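Local coordinates for periplasmic His/Glu/Gln/Arg/opine family-binding protein (Silicibacter pomeroyi, PDB 3I6V) that binds lysine in the cleft between its two lobes and probably serves an amino-acid ABC transporter as its periplasmic solute-binding protein, at residues 28-33 against 86-91; 35-40 against 200-205; 157-160 against 166-169. All coordinates share one frame; numbering follows the deposited sequence.

Contact 1 of 3, residues 28-33 against 86-91; sequences DGFERE and QNYIPP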
loop_
_atom_site.group_PDB
_atom_site.type_symbol
_atom_site.label_atom_id
_atom_site.label_comp_id
_atom_site.label_asym_id
_atom_site.label_seq_id
_atom_site.Cartn_x
_atom_site.Cartn_y
_atom_site.Cartn_z
ATOM N N ASP A 28 -12.832 -4.277 0.829
ATOM C CA ASP A 28 -12.912 -4.018 2.238
ATOM C C ASP A 28 -11.548 -3.480 2.673
ATOM O O ASP A 28 -10.615 -3.431 1.880
ATOM C CB ASP A 28 -13.194 -5.364 2.959
ATOM C CG ASP A 28 -13.908 -5.194 4.295
ATOM O OD1 ASP A 28 -13.708 -4.152 4.979
ATOM O OD2 ASP A 28 -14.647 -6.155 4.696
ATOM N N GLY A 29 -11.423 -3.081 3.927
ATOM C CA GLY A 29 -10.147 -2.580 4.421
ATOM C C GLY A 29 -10.180 -1.097 4.743
ATOM O O GLY A 29 -11.189 -0.427 4.584
ATOM N N PHE A 30 -9.054 -0.595 5.225
ATOM C CA PHE A 30 -8.890 0.826 5.536
ATOM C C PHE A 30 -9.348 1.728 4.390
ATOM O O PHE A 30 -10.097 2.693 4.584
ATOM C CB PHE A 30 -7.417 1.113 5.881
ATOM C CG PHE A 30 -7.119 2.574 6.046
ATOM C CD1 PHE A 30 -7.544 3.255 7.191
ATOM C CD2 PHE A 30 -6.423 3.268 5.057
ATOM C CE1 PHE A 30 -7.268 4.613 7.358
ATOM C CE2 PHE A 30 -6.139 4.638 5.200
ATOM C CZ PHE A 30 -6.559 5.314 6.339
ATOM N N GLU A 31 -8.893 1.382 3.201
ATOM C CA GLU A 31 -9.129 2.166 2.017
ATOM C C GLU A 31 -10.542 2.104 1.495
ATOM O O GLU A 31 -10.981 3.037 0.824
ATOM C CB GLU A 31 -8.101 1.798 0.925
ATOM C CG GLU A 31 -6.720 2.303 1.376
ATOM C CD GLU A 31 -5.569 1.839 0.505
ATOM O OE1 GLU A 31 -5.632 0.712 -0.045
ATOM O OE2 GLU A 31 -4.589 2.621 0.384
ATOM N N ARG A 32 -11.267 1.022 1.792
ATOM C CA ARG A 32 -12.696 0.979 1.470
ATOM C C ARG A 32 -13.392 2.037 2.303
ATOM O O ARG A 32 -14.171 2.825 1.782
ATOM C CB ARG A 32 -13.344 -0.390 1.821
ATOM C CG ARG A 32 -14.887 -0.383 1.688
ATOM C CD ARG A 32 -15.211 -0.169 0.209
ATOM N NE ARG A 32 -16.622 0.052 -0.139
ATOM C CZ ARG A 32 -17.409 -0.871 -0.695
ATOM N NH1 ARG A 32 -16.948 -2.110 -0.900
ATOM N NH2 ARG A 32 -18.665 -0.564 -1.033
ATOM N N GLU A 33 -13.150 2.010 3.606
ATOM C CA GLU A 33 -13.794 2.968 4.493
ATOM C C GLU A 33 -13.369 4.402 4.156
ATOM O O GLU A 33 -14.192 5.340 4.131
ATOM C CB GLU A 33 -13.439 2.667 5.939
ATOM C CG GLU A 33 -14.333 3.417 6.903
ATOM C CD GLU A 33 -13.957 3.235 8.358
ATOM O OE1 GLU A 33 -13.340 2.209 8.722
ATOM O OE2 GLU A 33 -14.294 4.134 9.144
ATOM N N GLN A 86 -2.302 14.703 -1.825
ATOM C CA GLN A 86 -1.496 14.669 -0.626
ATOM C C GLN A 86 -1.571 13.264 -0.001
ATOM O O GLN A 86 -2.488 12.492 -0.312
ATOM C CB GLN A 86 -2.062 15.684 0.389
ATOM C CG GLN A 86 -3.489 15.305 0.854
ATOM C CD GLN A 86 -4.097 16.407 1.695
ATOM O OE1 GLN A 86 -3.644 16.688 2.810
ATOM N NE2 GLN A 86 -5.094 17.052 1.149
ATOM N N ASN A 87 -0.641 12.941 0.895
ATOM C CA ASN A 87 -0.718 11.640 1.542
ATOM C C ASN A 87 -1.981 11.513 2.466
ATOM O O ASN A 87 -2.544 12.523 2.925
ATOM C CB ASN A 87 0.602 11.208 2.214
ATOM C CG ASN A 87 1.092 12.152 3.351
ATOM O OD1 ASN A 87 0.318 12.740 4.128
ATOM N ND2 ASN A 87 2.405 12.235 3.473
ATOM N N TYR A 88 -2.457 10.281 2.645
ATOM C CA TYR A 88 -3.549 10.053 3.576
ATOM C C TYR A 88 -3.143 9.093 4.696
ATOM O O TYR A 88 -3.901 8.888 5.651
ATOM C CB TYR A 88 -4.827 9.661 2.867
ATOM C CG TYR A 88 -4.706 8.431 2.002
ATOM C CD1 TYR A 88 -4.622 8.539 0.605
ATOM C CD2 TYR A 88 -4.674 7.156 2.578
ATOM C CE1 TYR A 88 -4.507 7.387 -0.214
ATOM C CE2 TYR A 88 -4.558 6.004 1.783
ATOM C CZ TYR A 88 -4.496 6.124 0.407
ATOM O OH TYR A 88 -4.358 4.991 -0.359
ATOM N N ILE A 89 -1.945 8.533 4.582
ATOM C CA ILE A 89 -1.242 7.961 5.716
ATOM C C ILE A 89 0.161 8.584 5.695
ATOM O O ILE A 89 0.738 8.738 4.616
ATOM C CB ILE A 89 -1.135 6.416 5.630
ATOM C CG1 ILE A 89 -2.501 5.779 5.295
ATOM C CG2 ILE A 89 -0.513 5.802 6.955
ATOM C CD1 ILE A 89 -2.423 4.246 5.102
ATOM N N PRO A 90 0.696 8.974 6.882
ATOM C CA PRO A 90 2.057 9.481 6.956
ATOM C C PRO A 90 3.064 8.428 6.491
ATOM O O PRO A 90 2.741 7.218 6.516
ATOM C CB PRO A 90 2.254 9.824 8.469
ATOM C CG PRO A 90 0.810 10.110 8.948
ATOM C CD PRO A 90 -0.008 9.064 8.182
ATOM N N PRO A 91 4.267 8.874 6.063
ATOM C CA PRO A 91 5.277 7.916 5.622
ATOM C C PRO A 91 5.492 6.888 6.724
ATOM O O PRO A 91 5.615 7.266 7.897
ATOM C CB PRO A 91 6.538 8.781 5.432
ATOM C CG PRO A 91 6.024 10.200 5.240
ATOM C CD PRO A 91 4.756 10.274 6.041
#
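Y88 reaches across to E31, donating from OH to OE2 over a very short 2.5 Å. The carboxylate oxygen sits at the edge of the phenol ring, near its plane, while the carboxylate is turned 63° from that ring. The same OE2 accepts the backbone N-H of G71, a residue of the lysine pocket, and OE1 is bonded to N19. Three donors fix the rotation of this buried group, and would favour its ionised form. Glutamate suits the place because its chain, extended beyond CG, carries OE2 to the tyrosine and still has OE1 for the amide of N19. Beside this bond lies the dense apolar part. With F30 CG anti to the backbone N (chi1 173°), the ring is carried to the other segment, where its CE2 meets I89 CD1 at 3.7 Å. Y88 CD2 lies 3.9 Å from F30 CE2, at the edge of the phenylalanine ring. Between the two segments the packing ends at I89; P90 and P91, nearer solvent, do not reach the helix. Strand 83-89 pairs antiparallel with 180-184, consistent with the hinge strands of type II periplasmic binding proteins, so the contact probably ties a lobe's helix to the hinge beside the cleft.

Contact 2 of 3, residues 35-40 against 200-205; sequences GDELCK and TSMKED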
loop_
_atom_site.group_PDB
_atom_site.type_symbol
_atom_site.label_atom_id
_atom_site.label_comp_id
_atom_site.label_asym_id
_atom_site.label_seq_id
_atom_site.Cartn_x
_atom_site.Cartn_y
_atom_site.Cartn_z
ATOM N N GLY A 35 -12.050 5.603 1.237
ATOM C CA GLY A 35 -12.523 5.973 -0.077
ATOM C C GLY A 35 -14.004 6.350 -0.089
ATOM O O GLY A 35 -14.398 7.362 -0.715
ATOM N N ASP A 36 -14.830 5.535 0.586
ATOM C CA ASP A 36 -16.263 5.843 0.693
ATOM C C ASP A 36 -16.491 7.164 1.398
ATOM O O ASP A 36 -17.342 7.957 0.971
ATOM C CB ASP A 36 -17.030 4.741 1.455
ATOM C CG ASP A 36 -17.150 3.444 0.662
ATOM O OD1 ASP A 36 -16.976 3.442 -0.596
ATOM O OD2 ASP A 36 -17.469 2.424 1.308
ATOM N N GLU A 37 -15.767 7.407 2.486
ATOM C CA GLU A 37 -15.963 8.659 3.225
ATOM C C GLU A 37 -15.450 9.882 2.422
ATOM O O GLU A 37 -16.050 10.969 2.452
ATOM C CB GLU A 37 -15.308 8.601 4.596
ATOM C CG GLU A 37 -15.422 9.905 5.407
ATOM C CD GLU A 37 -16.880 10.256 5.782
ATOM O OE1 GLU A 37 -17.776 9.397 5.661
ATOM O OE2 GLU A 37 -17.129 11.403 6.188
ATOM N N LEU A 38 -14.355 9.697 1.682
ATOM C CA LEU A 38 -13.876 10.791 0.822
ATOM C C LEU A 38 -14.896 11.137 -0.249
ATOM O O LEU A 38 -15.161 12.316 -0.482
ATOM C CB LEU A 38 -12.509 10.491 0.181
ATOM C CG LEU A 38 -11.351 10.378 1.154
ATOM C CD1 LEU A 38 -10.096 9.889 0.366
ATOM C CD2 LEU A 38 -11.067 11.717 1.849
ATOM N N CYS A 39 -15.446 10.128 -0.919
ATOM C CA CYS A 39 -16.422 10.371 -1.951
ATOM C C CYS A 39 -17.684 11.028 -1.379
ATOM O O CYS A 39 -18.300 11.857 -2.037
ATOM C CB CYS A 39 -16.809 9.079 -2.654
ATOM S SG CYS A 39 -15.553 8.448 -3.804
ATOM N N LYS A 40 -18.091 10.613 -0.187
ATOM C CA LYS A 40 -19.256 11.211 0.453
ATOM C C LYS A 40 -19.002 12.712 0.682
ATOM O O LYS A 40 -19.857 13.534 0.387
ATOM C CB LYS A 40 -19.563 10.512 1.773
ATOM C CG LYS A 40 -20.771 11.094 2.522
ATOM C CD LYS A 40 -20.933 10.421 3.874
ATOM C CE LYS A 40 -22.340 10.707 4.463
ATOM N NZ LYS A 40 -22.341 10.283 5.870
ATOM N N THR A 200 -8.068 16.916 3.239
ATOM C CA THR A 200 -7.734 18.013 4.151
ATOM C C THR A 200 -8.793 18.167 5.273
ATOM O O THR A 200 -8.441 18.254 6.437
ATOM C CB THR A 200 -7.558 19.327 3.371
ATOM O OG1 THR A 200 -6.402 19.205 2.548
ATOM C CG2 THR A 200 -7.373 20.542 4.333
ATOM N N SER A 201 -10.063 18.163 4.898
ATOM C CA SER A 201 -11.192 18.188 5.858
ATOM C C SER A 201 -11.134 17.043 6.894
ATOM O O SER A 201 -11.429 17.261 8.073
ATOM C CB SER A 201 -12.529 18.182 5.104
ATOM O OG SER A 201 -12.907 16.843 4.714
ATOM N N MET A 202 -10.707 15.841 6.490
ATOM C CA MET A 202 -10.595 14.721 7.451
ATOM C C MET A 202 -9.379 14.873 8.370
ATOM O O MET A 202 -9.366 14.367 9.516
ATOM C CB MET A 202 -10.541 13.361 6.728
ATOM C CG MET A 202 -11.813 12.996 5.965
ATOM S SD MET A 202 -11.837 11.326 5.251
ATOM C CE MET A 202 -11.596 10.408 6.720
ATOM N N LYS A 203 -8.340 15.542 7.866
ATOM C CA LYS A 203 -7.176 15.854 8.687
ATOM C C LYS A 203 -7.543 16.925 9.725
ATOM O O LYS A 203 -7.149 16.825 10.872
ATOM C CB LYS A 203 -5.950 16.294 7.844
ATOM C CG LYS A 203 -5.320 15.133 7.007
ATOM C CD LYS A 203 -4.056 15.542 6.266
ATOM C CE LYS A 203 -3.568 14.424 5.312
ATOM N NZ LYS A 203 -2.380 14.866 4.449
ATOM N N GLU A 204 -8.315 17.923 9.300
ATOM C CA GLU A 204 -8.665 19.064 10.147
ATOM C C GLU A 204 -9.623 18.733 11.323
ATOM O O GLU A 204 -9.496 19.321 12.401
ATOM C CB GLU A 204 -9.202 20.208 9.283
ATOM C CG GLU A 204 -8.084 20.976 8.582
ATOM C CD GLU A 204 -8.596 21.980 7.548
ATOM O OE1 GLU A 204 -9.799 21.923 7.180
ATOM O OE2 GLU A 204 -7.780 22.812 7.087
ATOM N N ASP A 205 -10.542 17.788 11.104
ATOM C CA ASP A 205 -11.532 17.372 12.102
ATOM C C ASP A 205 -11.184 16.095 12.863
ATOM O O ASP A 205 -11.968 15.654 13.692
ATOM C CB ASP A 205 -12.923 17.249 11.469
ATOM C CG ASP A 205 -13.077 16.018 10.541
ATOM O OD1 ASP A 205 -12.162 15.164 10.436
ATOM O OD2 ASP A 205 -14.149 15.903 9.925
#
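Where E37 and L38 meet M202, the neighbouring S201 OG is held by two groups: the backbone O of A198 one turn earlier and NH1 of R41. R41, which lies outside both segments, also forms salt bridges through NE to E37 OE2 and through NH2 to D205 OD2, so its guanidinium group joins the two helices along the polar border of the contact. E37 OE2 and D205 OD2 stand 6.6 Å apart, and the arginine they share would be expected to offset their like charges.

Inside this border the contact is apolar and small, and it centres on the sulfur of M202. SD lies 3.5 Å from L38 CD2, the two side chains crossing at about a right angle. On the E37 side the same sulfur is 3.9 Å from CG. Methionine fits here because its unbranched chain runs straight out through CG and then bends at the thioether (chi3 58°), so that CE lies alongside the glutamate, 4.1 Å from E37 CG. E37 plays two parts: its methylene packs on the methionine, while a bend at chi2 (65°) turns the carboxylate off the sulfur and leaves it to R41. L38, buried, offers a branched end, one methyl of which is CD2 at the sulfur.

The closest CA pair, L38 and M202, is 8.4 Å apart, so helices 30-42 and 189-204 pack directly here. L38 also lies on F195, A198 and I199 of helix 189-204, and M202 on T207, L208 and M211 of helix 207-216; on another face of helix 30-42, C39 packs against strands 7-11 and 46-50.

Contact 3 of 3, residues 157-160 against 166-169; sequences VPIV and ELMF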
loop_
_atom_site.group_PDB
_atom_site.type_symbol
_atom_site.label_atom_id
_atom_site.label_comp_id
_atom_site.label_asym_id
_atom_site.label_seq_id
_atom_site.Cartn_x
_atom_site.Cartn_y
_atom_site.Cartn_z
ATOM N N VAL A 157 3.409 -6.207 10.108
ATOM C CA VAL A 157 3.119 -6.314 11.550
ATOM C C VAL A 157 2.061 -7.415 11.875
ATOM O O VAL A 157 2.375 -8.329 12.639
ATOM C CB VAL A 157 2.818 -4.956 12.235
ATOM C CG1 VAL A 157 2.147 -5.163 13.643
ATOM C CG2 VAL A 157 4.133 -4.095 12.380
ATOM N N PRO A 158 0.851 -7.364 11.250
ATOM C CA PRO A 158 -0.136 -8.414 11.582
ATOM C C PRO A 158 0.310 -9.795 11.121
ATOM O O PRO A 158 -0.047 -10.796 11.730
ATOM C CB PRO A 158 -1.412 -7.966 10.821
ATOM C CG PRO A 158 -1.211 -6.464 10.570
ATOM C CD PRO A 158 0.291 -6.377 10.302
ATOM N N ILE A 159 1.071 -9.859 10.039
ATOM C CA ILE A 159 1.546 -11.128 9.525
ATOM C C ILE A 159 2.523 -11.826 10.508
ATOM O O ILE A 159 2.401 -13.041 10.792
ATOM C CB ILE A 159 2.130 -10.928 8.122
ATOM C CG1 ILE A 159 0.995 -10.724 7.108
ATOM C CG2 ILE A 159 2.937 -12.110 7.695
ATOM C CD1 ILE A 159 1.488 -10.420 5.733
ATOM N N VAL A 160 3.470 -11.055 11.038
ATOM C CA VAL A 160 4.346 -11.527 12.105
ATOM C C VAL A 160 3.555 -11.962 13.346
ATOM O O VAL A 160 3.804 -13.041 13.886
ATOM C CB VAL A 160 5.407 -10.440 12.502
ATOM C CG1 VAL A 160 6.075 -10.801 13.859
ATOM C CG2 VAL A 160 6.422 -10.287 11.396
ATOM N N GLU A 166 6.640 -18.317 13.674
ATOM C CA GLU A 166 7.334 -18.804 12.465
ATOM C C GLU A 166 7.986 -17.676 11.614
ATOM O O GLU A 166 8.842 -17.947 10.757
ATOM C CB GLU A 166 6.401 -19.633 11.577
ATOM C CG GLU A 166 5.711 -20.830 12.304
ATOM C CD GLU A 166 6.657 -21.983 12.612
ATOM O OE1 GLU A 166 7.759 -22.049 12.011
ATOM O OE2 GLU A 166 6.286 -22.831 13.459
ATOM N N LEU A 167 7.547 -16.439 11.831
ATOM C CA LEU A 167 8.072 -15.265 11.075
ATOM C C LEU A 167 8.440 -14.212 12.067
ATOM O O LEU A 167 7.772 -14.071 13.074
ATOM C CB LEU A 167 7.037 -14.665 10.108
ATOM C CG LEU A 167 6.685 -15.560 8.928
ATOM C CD1 LEU A 167 5.412 -15.029 8.214
ATOM C CD2 LEU A 167 7.879 -15.826 7.969
ATOM N N MET A 168 9.501 -13.458 11.777
ATOM C CA MET A 168 9.928 -12.419 12.699
ATOM C C MET A 168 10.612 -11.248 11.961
ATOM O O MET A 168 11.211 -11.424 10.910
ATOM C CB MET A 168 10.883 -13.013 13.755
ATOM C CG MET A 168 12.176 -13.632 13.155
ATOM S SD MET A 168 12.802 -15.060 14.124
ATOM C CE MET A 168 11.493 -16.232 13.772
ATOM N N PHE A 169 10.530 -10.065 12.548
ATOM C CA PHE A 169 11.324 -8.929 12.051
ATOM C C PHE A 169 12.827 -9.134 12.281
ATOM O O PHE A 169 13.246 -9.571 13.358
ATOM C CB PHE A 169 10.870 -7.649 12.729
ATOM C CG PHE A 169 9.511 -7.168 12.274
ATOM C CD1 PHE A 169 8.435 -7.115 13.169
ATOM C CD2 PHE A 169 9.314 -6.758 10.941
ATOM C CE1 PHE A 169 7.165 -6.660 12.742
ATOM C CE2 PHE A 169 8.050 -6.295 10.496
ATOM C CZ PHE A 169 6.978 -6.230 11.405
#
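F169 lays its ring against V160 and V157 where helix 153-162 returns to the sheet in a beta-alpha-beta crossover: strands 148-152 and 168-170, which the helix connects, both run antiparallel to strand 93-98 between them. From CB the phenylalanine chain turns so that CG is anti to its own carbonyl carbon (chi1 -71°), which carries the ring toward the helix. CD1 comes first, 4.2 Å from V160 CG2. CE1 follows, closer to that methyl and also within 4.0 Å of V157 CG2. CZ, at the tip, meets V157 CG2 at 3.7 Å, an approach oblique to the ring. V160 CG2 stands over one face, 4.0 Å from the centroid and 14° off the ring normal, so its C-H groups make a CH-pi contact. The ring also touches S95 and V97 of strand 93-98 and makes a cation-pi contact with R153. With an alanine in its place the ring is gone, which is likely to leave a gap beside the methyls of V157 and V160 and R153 without its aromatic partner.

Valine suits position 160 because its two methyls serve different neighbours, CG2 the ring and CG1 the turn into the strand. L167, buried, sends CD1 to I159 CG2 at 3.9 Å and packs on I138 and V141 of helix 134-142, filling the layer between helices and sheet. The hydroxyl of S163 joins the two segments by bonding both V160 O and L167 N. Close to this turn, V160 CG1 rests 3.8 Å from the carbonyl oxygen of L167.

Overall arrangement
Contacts 1 and 2 share helix 30-42, and their centres lie 11 Å apart. K203 stitches them together, its NZ standing 2.8 Å from both Q86 OE1 and N87 O, probable hydrogen bonds. Contact 3 belongs to the other lobe: its centre is 22 Å from that of contact 1 and 32 Å from that of contact 2, and it touches neither. The bound lysine lies between the lobes. The side chain of E31 in contact 1 is about 8 Å from it, and that of I159 in contact 3 about 10 Å. Contact 2, in the outer part of its lobe, is helix packing away from the pocket, whereas contact 1 adjoins the pocket through G71.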